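Local coordinates for protein chitooligosaccharide oxidase (Gibberella zeae, PDB 6Y0R) that oxidises the C1 hydroxyl of chitooligosaccharides to the lactone with a bicovalently bound FAD, reducing molecular oxygen to hydrogen peroxide, at residues 310-313 and 314-318; 349-352 and 353-357; 456-459 and 460-464. One frame throughout, in Å; residues are numbered along the deposited sequence.

Contact 1. Residues 310-313 and 314-318; sequences VDWM and GLVTH
The first turn of helix 312-320 closes as L315 N donates to D311 O and V316 N to W312 O, each at 2.9 Å, the strand 305-310 having ended one residue before W312. The carboxylate of D311 reaches forward over the first turn, and its OD1 takes the N-H of G314 at 2.9 Å, a nearly straight bond of 165° that meets the oxygen almost along its C-O bond. A chi1 of 65°, with CG between the backbone N and the carbonyl carbon, turns OD1 to that N-H. This is an N-cap at a tight strand-to-helix junction, and the negative group probably also interacts favourably with the helix dipole. V316 lays CG2 over one face of the W312 indole, 4.0 Å from the centroid of the five-membered ring and offset toward the rim, a CH-pi contact. The other branch of the same valine, CG1, meets the methyl CE of M313 at 3.8 Å, the bent methionine chain crossing it obliquely. On the strand side, V310 CG2 sits 3.9 Å from L315 CB, continuing the apolar surface onto the side chain of Y235 in strand 233-239, which both residues touch. W142 of helix 134-145 packs against D311, W312 and M313, while the ring of H318 stacks on that of Y235.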
loop_
_atom_site.group_PDB
_atom_site.type_symbol
_atom_site.label_atom_id
_atom_site.label_comp_id
_atom_site.label_asym_id
_atom_site.label_seq_id
_atom_site.Cartn_x
_atom_site.Cartn_y
_atom_site.Cartn_z
ATOM N N VAL A 310 -15.014 -18.439 7.092
ATOM C CA VAL A 310 -14.165 -19.172 6.122
ATOM C C VAL A 310 -12.804 -19.401 6.779
ATOM O O VAL A 310 -12.634 -19.077 7.963
ATOM C CB VAL A 310 -14.071 -18.380 4.810
ATOM C CG1 VAL A 310 -15.408 -18.318 4.104
ATOM C CG2 VAL A 310 -13.545 -16.976 5.028
ATOM N N ASP A 311 -11.870 -19.996 6.060
ATOM C CA ASP A 311 -10.461 -20.075 6.488
ATOM C C ASP A 311 -9.706 -18.960 5.785
ATOM O O ASP A 311 -10.276 -18.225 4.952
ATOM C CB ASP A 311 -9.887 -21.485 6.286
ATOM C CG ASP A 311 -9.786 -21.918 4.844
ATOM O OD1 ASP A 311 -9.560 -21.051 3.952
ATOM O OD2 ASP A 311 -9.922 -23.144 4.623
ATOM N N TRP A 312 -8.464 -18.788 6.163
ATOM C CA TRP A 312 -7.637 -17.681 5.649
ATOM C C TRP A 312 -7.637 -17.641 4.119
ATOM O O TRP A 312 -7.812 -16.581 3.495
ATOM C CB TRP A 312 -6.229 -17.837 6.222
ATOM C CG TRP A 312 -5.298 -16.809 5.689
ATOM C CD1 TRP A 312 -4.279 -16.957 4.801
ATOM C CD2 TRP A 312 -5.383 -15.408 5.973
ATOM N NE1 TRP A 312 -3.706 -15.749 4.528
ATOM C CE2 TRP A 312 -4.341 -14.783 5.256
ATOM C CE3 TRP A 312 -6.251 -14.640 6.758
ATOM C CZ2 TRP A 312 -4.106 -13.414 5.327
ATOM C CZ3 TRP A 312 -5.996 -13.297 6.851
ATOM C CH2 TRP A 312 -4.953 -12.697 6.144
ATOM N N MET A 313 -7.394 -18.773 3.443
ATOM C CA MET A 313 -7.303 -18.759 1.976
ATOM C C MET A 313 -8.681 -18.427 1.388
ATOM O O MET A 313 -8.734 -17.738 0.369
ATOM C CB MET A 313 -6.771 -20.104 1.473
ATOM C CG MET A 313 -6.311 -20.076 0.084
ATOM S SD MET A 313 -4.798 -19.083 -0.129
ATOM C CE MET A 313 -5.437 -17.994 -1.399
ATOM N N GLY A 314 -9.767 -18.862 2.027
ATOM C CA GLY A 314 -11.158 -18.482 1.687
ATOM C C GLY A 314 -11.404 -16.973 1.808
ATOM O O GLY A 314 -12.080 -16.392 0.937
ATOM N N LEU A 315 -10.831 -16.371 2.835
ATOM C CA LEU A 315 -10.941 -14.916 3.081
ATOM C C LEU A 315 -10.174 -14.202 1.967
ATOM O O LEU A 315 -10.730 -13.246 1.387
ATOM C CB LEU A 315 -10.400 -14.657 4.492
ATOM C CG LEU A 315 -10.630 -13.288 5.130
ATOM C CD1 LEU A 315 -9.812 -12.240 4.461
ATOM C CD2 LEU A 315 -12.077 -12.929 5.265
ATOM N N VAL A 316 -8.926 -14.593 1.675
ATOM C CA VAL A 316 -8.115 -13.999 0.581
ATOM C C VAL A 316 -8.876 -14.105 -0.743
ATOM O O VAL A 316 -8.920 -13.146 -1.524
ATOM C CB VAL A 316 -6.749 -14.687 0.490
ATOM C CG1 VAL A 316 -5.985 -14.300 -0.774
ATOM C CG2 VAL A 316 -5.961 -14.476 1.758
ATOM N N THR A 317 -9.509 -15.241 -0.983
ATOM C CA THR A 317 -10.204 -15.468 -2.259
ATOM C C THR A 317 -11.424 -14.542 -2.285
ATOM O O THR A 317 -11.721 -13.989 -3.339
ATOM C CB THR A 317 -10.415 -16.982 -2.417
ATOM O OG1 THR A 317 -11.234 -17.468 -1.361
ATOM C CG2 THR A 317 -9.112 -17.724 -2.460
ATOM N N HIS A 318 -12.160 -14.427 -1.187
ATOM C CA HIS A 318 -13.405 -13.640 -1.135
ATOM C C HIS A 318 -13.093 -12.192 -1.494
ATOM O O HIS A 318 -13.792 -11.618 -2.310
ATOM C CB HIS A 318 -14.045 -13.731 0.246
ATOM C CG HIS A 318 -15.124 -12.730 0.440
ATOM N ND1 HIS A 318 -16.330 -12.820 -0.243
ATOM C CD2 HIS A 318 -15.203 -11.630 1.237
ATOM C CE1 HIS A 318 -17.113 -11.820 0.137
ATOM N NE2 HIS A 318 -16.455 -11.079 1.047
#

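Contact 2. Residues 349-352 and 353-357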
loop_
_atom_site.group_PDB
_atom_site.type_symbol
_atom_site.label_atom_id
_atom_site.label_comp_id
_atom_site.label_asym_id
_atom_site.label_seq_id
_atom_site.Cartn_x
_atom_site.Cartn_y
_atom_site.Cartn_z
ATOM N N LEU A 349 -11.804 12.212 14.840
ATOM C CA LEU A 349 -12.524 13.418 14.386
ATOM C C LEU A 349 -13.668 13.736 15.343
ATOM O O LEU A 349 -14.198 12.830 15.987
ATOM C CB LEU A 349 -13.050 13.160 12.983
ATOM C CG LEU A 349 -11.980 12.768 11.954
ATOM C CD1 LEU A 349 -12.616 12.492 10.625
ATOM C CD2 LEU A 349 -10.930 13.840 11.821
ATOM N N THR A 350 -14.068 14.988 15.368
ATOM C CA THR A 350 -15.233 15.396 16.156
ATOM C C THR A 350 -16.489 15.139 15.331
ATOM O O THR A 350 -16.429 15.107 14.081
ATOM C CB THR A 350 -15.120 16.881 16.531
ATOM O OG1 THR A 350 -15.148 17.610 15.318
ATOM C CG2 THR A 350 -13.846 17.132 17.303
ATOM N N LEU A 351 -17.490 15.166 15.956
ATOM C CA LEU A 351 -18.793 15.036 15.261
ATOM C C LEU A 351 -18.988 16.259 14.359
ATOM O O LEU A 351 -19.430 16.106 13.240
ATOM C CB LEU A 351 -19.918 14.950 16.299
ATOM C CG LEU A 351 -21.367 14.881 15.801
ATOM C CD1 LEU A 351 -21.583 13.600 14.982
ATOM C CD2 LEU A 351 -22.413 15.000 16.894
ATOM N N ALA A 352 -18.630 17.396 14.668
ATOM C CA ALA A 352 -18.697 18.583 13.781
ATOM C C ALA A 352 -17.867 18.343 12.513
ATOM O O ALA A 352 -18.301 18.707 11.421
ATOM C CB ALA A 352 -18.225 19.793 14.554
ATOM N N GLU A 353 -16.671 17.748 12.627
ATOM C CA GLU A 353 -15.847 17.389 11.444
ATOM C C GLU A 353 -16.584 16.353 10.590
ATOM O O GLU A 353 -16.607 16.475 9.375
ATOM C CB GLU A 353 -14.482 16.898 11.908
ATOM C CG GLU A 353 -13.614 18.052 12.386
ATOM C CD GLU A 353 -12.428 17.759 13.290
ATOM O OE1 GLU A 353 -12.344 16.662 13.906
ATOM O OE2 GLU A 353 -11.589 18.695 13.427
ATOM N N PHE A 354 -17.238 15.358 11.201
ATOM C CA PHE A 354 -17.999 14.395 10.381
ATOM C C PHE A 354 -19.156 15.125 9.688
ATOM O O PHE A 354 -19.485 14.789 8.549
ATOM C CB PHE A 354 -18.483 13.204 11.203
ATOM C CG PHE A 354 -17.421 12.173 11.478
ATOM C CD1 PHE A 354 -16.818 11.504 10.419
ATOM C CD2 PHE A 354 -17.004 11.870 12.773
ATOM C CE1 PHE A 354 -15.862 10.528 10.657
ATOM C CE2 PHE A 354 -16.045 10.885 13.000
ATOM C CZ PHE A 354 -15.481 10.213 11.946
ATOM N N LYS A 355 -19.796 16.095 10.354
ATOM C CA LYS A 355 -20.875 16.891 9.704
ATOM C C LYS A 355 -20.357 17.640 8.469
ATOM O O LYS A 355 -21.030 17.578 7.443
ATOM C CB LYS A 355 -21.520 17.877 10.684
ATOM C CG LYS A 355 -22.496 17.223 11.634
ATOM C CD LYS A 355 -23.235 18.229 12.528
ATOM C CE LYS A 355 -24.082 17.503 13.553
ATOM N NZ LYS A 355 -24.468 18.371 14.692
ATOM N N SER A 356 -19.160 18.237 8.524
ATOM C CA SER A 356 -18.552 18.948 7.365
ATOM C C SER A 356 -18.359 17.971 6.220
ATOM O O SER A 356 -18.691 18.259 5.079
ATOM C CB SER A 356 -17.238 19.587 7.700
ATOM O OG SER A 356 -17.418 20.490 8.771
ATOM N N PHE A 357 -17.776 16.810 6.539
ATOM C CA PHE A 357 -17.539 15.726 5.570
ATOM C C PHE A 357 -18.848 15.288 4.914
ATOM O O PHE A 357 -18.958 15.212 3.689
ATOM C CB PHE A 357 -16.816 14.600 6.307
ATOM C CG PHE A 357 -16.624 13.354 5.507
ATOM C CD1 PHE A 357 -15.874 13.358 4.355
ATOM C CD2 PHE A 357 -17.123 12.145 5.961
ATOM C CE1 PHE A 357 -15.693 12.195 3.624
ATOM C CE2 PHE A 357 -16.935 10.984 5.235
ATOM C CZ PHE A 357 -16.226 11.017 4.058
#
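T350 and E353 are brought together by their first torsions: OG1 of T350 stands between its own backbone N and carbonyl carbon (chi1 64°), while CG of E353 lies anti to the carbonyl carbon (chi1 -74°) and the rest of the glutamate runs extended back toward the threonine. Two bonds then run in opposite directions. E353 N gives its hydrogen to T350 OG1 at 3.1 Å, and T350 N gives its own to E353 OE1 at 2.8 Å, the latter nearly straight (167°) although it reaches the anti side of the carboxylate from out of its plane. Together they make a capping box, the reciprocal N-terminal cap in which side chains accept from amides at the start of a helix. The remaining carboxylate oxygen, OE2, is bonded to OG of S435, which should help to hold the group in its rotation. Regular helix bonds start at the cap itself, F354 N to T350 O and K355 N to L351 O; the hydroxyl of S356 adds a weak bond to A352 O. The apolar half of the contact lies with L349, just ahead of the cap. Its CB rests over one face of the F354 ring, 4.1 Å from the centroid and displaced toward the rim, in a CH-pi contact, and L349 CD1 comes within 3.8 Å of F354 CE1. The apolar side of the helix start faces the rest of the domain: L349 touches I432 of helix 420-433 and F405 of strand 403-411, whereas F354 lies against L251 and Q255 of helix 247-260 and M376 of strand 371-378.

Contact 3. Residues 456-459 and 460-464; sequences RATE and MYWGS
Backbone hydrogen bonds tie R456 to M460, A457 to Y461, T458 to W462 and E459 to G463, carrying the last turn of helix 454-462 to its end. A457 O, which accepts from Y461 N, also lies over one face of the Y461 ring. The final bond, from G463 N to E459 O at 2.8 Å, is bent (135°) and comes from above the carbonyl plane, as W462 already departs from helical geometry (phi -123°); G463 then turns out with positive phi, which glycine adopts readily. A different kind of contact is a methyl over a guanidinium face: M460 CE lies 3.5 Å from R456 CZ, with CG of the methionine anti to its carbonyl carbon (chi1 -66°) and the chain bent at chi2 to turn it that way, while the arginine reaches it extended from CG to NE. Two contacts are apolar. CG2 of T458 lies against the six-membered-ring side of the W462 indole, 3.7 Å from W462 CE3, and A457 CB lies 3.9 Å from Y461 CE2. Polar ends are met outside the turn: the hydroxyl of Y461 bonds to Q486 and to D449 N, T458 OG1 to Q486 O, and W462 NE1 to the carbonyl oxygen of G211. The bonds to Q486 and D449 stay within the berberine-like region, while that to G211 reaches helix 203-212. Thus buried hydroxyl and indole N-H groups have partners, and the M460 methyl lies against the flat face of a group that is probably charged, with R456 at the exposed side of the turn.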
loop_
_atom_site.group_PDB
_atom_site.type_symbol
_atom_site.label_atom_id
_atom_site.label_comp_id
_atom_site.label_asym_id
_atom_site.label_seq_id
_atom_site.Cartn_x
_atom_site.Cartn_y
_atom_site.Cartn_z
ATOM N N ARG A 456 5.928 18.932 0.209
ATOM C CA ARG A 456 4.696 18.724 1.000
ATOM C C ARG A 456 4.313 17.232 0.970
ATOM O O ARG A 456 3.868 16.734 1.997
ATOM C CB ARG A 456 3.610 19.650 0.466
ATOM C CG ARG A 456 2.340 19.587 1.306
ATOM C CD ARG A 456 1.319 20.591 0.805
ATOM N NE ARG A 456 0.134 20.445 1.646
ATOM C CZ ARG A 456 -0.071 20.994 2.839
ATOM N NH1 ARG A 456 -1.217 20.747 3.449
ATOM N NH2 ARG A 456 0.843 21.750 3.430
ATOM N N ALA A 457 4.610 16.530 -0.105
ATOM C CA ALA A 457 4.293 15.081 -0.202
ATOM C C ALA A 457 5.188 14.336 0.779
ATOM O O ALA A 457 4.723 13.478 1.544
ATOM C CB ALA A 457 4.487 14.598 -1.614
ATOM N N THR A 458 6.472 14.648 0.786
ATOM C CA THR A 458 7.425 13.963 1.680
ATOM C C THR A 458 6.986 14.152 3.149
ATOM O O THR A 458 6.960 13.186 4.002
ATOM C CB THR A 458 8.827 14.429 1.224
ATOM O OG1 THR A 458 9.021 14.573 -0.197
ATOM C CG2 THR A 458 9.909 13.502 1.667
ATOM N N GLU A 459 6.544 15.360 3.522
ATOM C CA GLU A 459 6.052 15.606 4.886
ATOM C C GLU A 459 4.736 14.852 5.128
ATOM O O GLU A 459 4.529 14.359 6.265
ATOM C CB GLU A 459 5.953 17.124 5.112
ATOM C CG GLU A 459 5.190 17.480 6.355
ATOM C CD GLU A 459 3.730 17.850 6.084
ATOM O OE1 GLU A 459 3.471 18.854 5.310
ATOM O OE2 GLU A 459 2.839 17.153 6.627
ATOM N N MET A 460 3.821 14.799 4.149
ATOM C CA MET A 460 2.535 14.074 4.316
ATOM C C MET A 460 2.820 12.576 4.555
ATOM O O MET A 460 2.170 11.949 5.432
ATOM C CB MET A 460 1.659 14.211 3.081
ATOM C CG MET A 460 1.170 15.586 2.797
ATOM S SD MET A 460 -0.185 15.946 3.872
ATOM C CE MET A 460 -0.577 17.597 3.258
ATOM N N TYR A 461 3.747 12.006 3.780
ATOM C CA TYR A 461 3.962 10.539 3.856
ATOM C C TYR A 461 4.757 10.132 5.101
ATOM O O TYR A 461 4.407 9.071 5.667
ATOM C CB TYR A 461 4.660 9.997 2.618
ATOM C CG TYR A 461 3.935 10.202 1.309
ATOM C CD1 TYR A 461 2.558 10.141 1.233
ATOM C CD2 TYR A 461 4.644 10.559 0.175
ATOM C CE1 TYR A 461 1.891 10.347 0.033
ATOM C CE2 TYR A 461 3.999 10.747 -1.036
ATOM C CZ TYR A 461 2.620 10.655 -1.102
ATOM O OH TYR A 461 1.937 10.910 -2.270
ATOM N N TRP A 462 5.761 10.912 5.503
ATOM C CA TRP A 462 6.740 10.470 6.540
ATOM C C TRP A 462 6.800 11.427 7.742
ATOM O O TRP A 462 7.478 11.071 8.709
ATOM C CB TRP A 462 8.103 10.195 5.921
ATOM C CG TRP A 462 8.061 9.083 4.910
ATOM C CD1 TRP A 462 7.787 7.761 5.158
ATOM C CD2 TRP A 462 8.164 9.211 3.488
ATOM N NE1 TRP A 462 7.793 7.065 3.978
ATOM C CE2 TRP A 462 7.982 7.932 2.931
ATOM C CE3 TRP A 462 8.427 10.281 2.630
ATOM C CZ2 TRP A 462 8.096 7.689 1.570
ATOM C CZ3 TRP A 462 8.465 10.054 1.268
ATOM C CH2 TRP A 462 8.302 8.774 0.749
ATOM N N GLY A 463 6.138 12.596 7.698
ATOM C CA GLY A 463 6.006 13.470 8.874
ATOM C C GLY A 463 7.325 13.701 9.578
ATOM O O GLY A 463 8.369 14.029 8.942
ATOM N N SER A 464 7.318 13.492 10.894
ATOM C CA SER A 464 8.455 13.766 11.788
ATOM C C SER A 464 9.633 12.821 11.533
ATOM O O SER A 464 10.715 13.058 12.095
ATOM C CB SER A 464 7.969 13.712 13.219
ATOM O OG SER A 464 7.396 12.452 13.500
#

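Overall arrangement
All three contacts are local turns of helices, met in order along the chain: contacts 1 and 2 at helix starts, contact 3 at a helix end. None touches another. Contacts 2 and 3 come closest, about 14 Å between nearest atoms, whereas contact 1 lies about 22 Å from contact 2 and about 24 Å from contact 3. Contacts 1 and 3 stand on opposite sides of the chain's centre and both approach the bound FAD: the side chain of L315 is about 10 Å from it and that of W462 about 8 Å. Contact 2 is the most peripheral, its centre about 26 Å from the chain's centre, beside the seven-stranded antiparallel sheet whose edge strand 305-310 leads into contact 1.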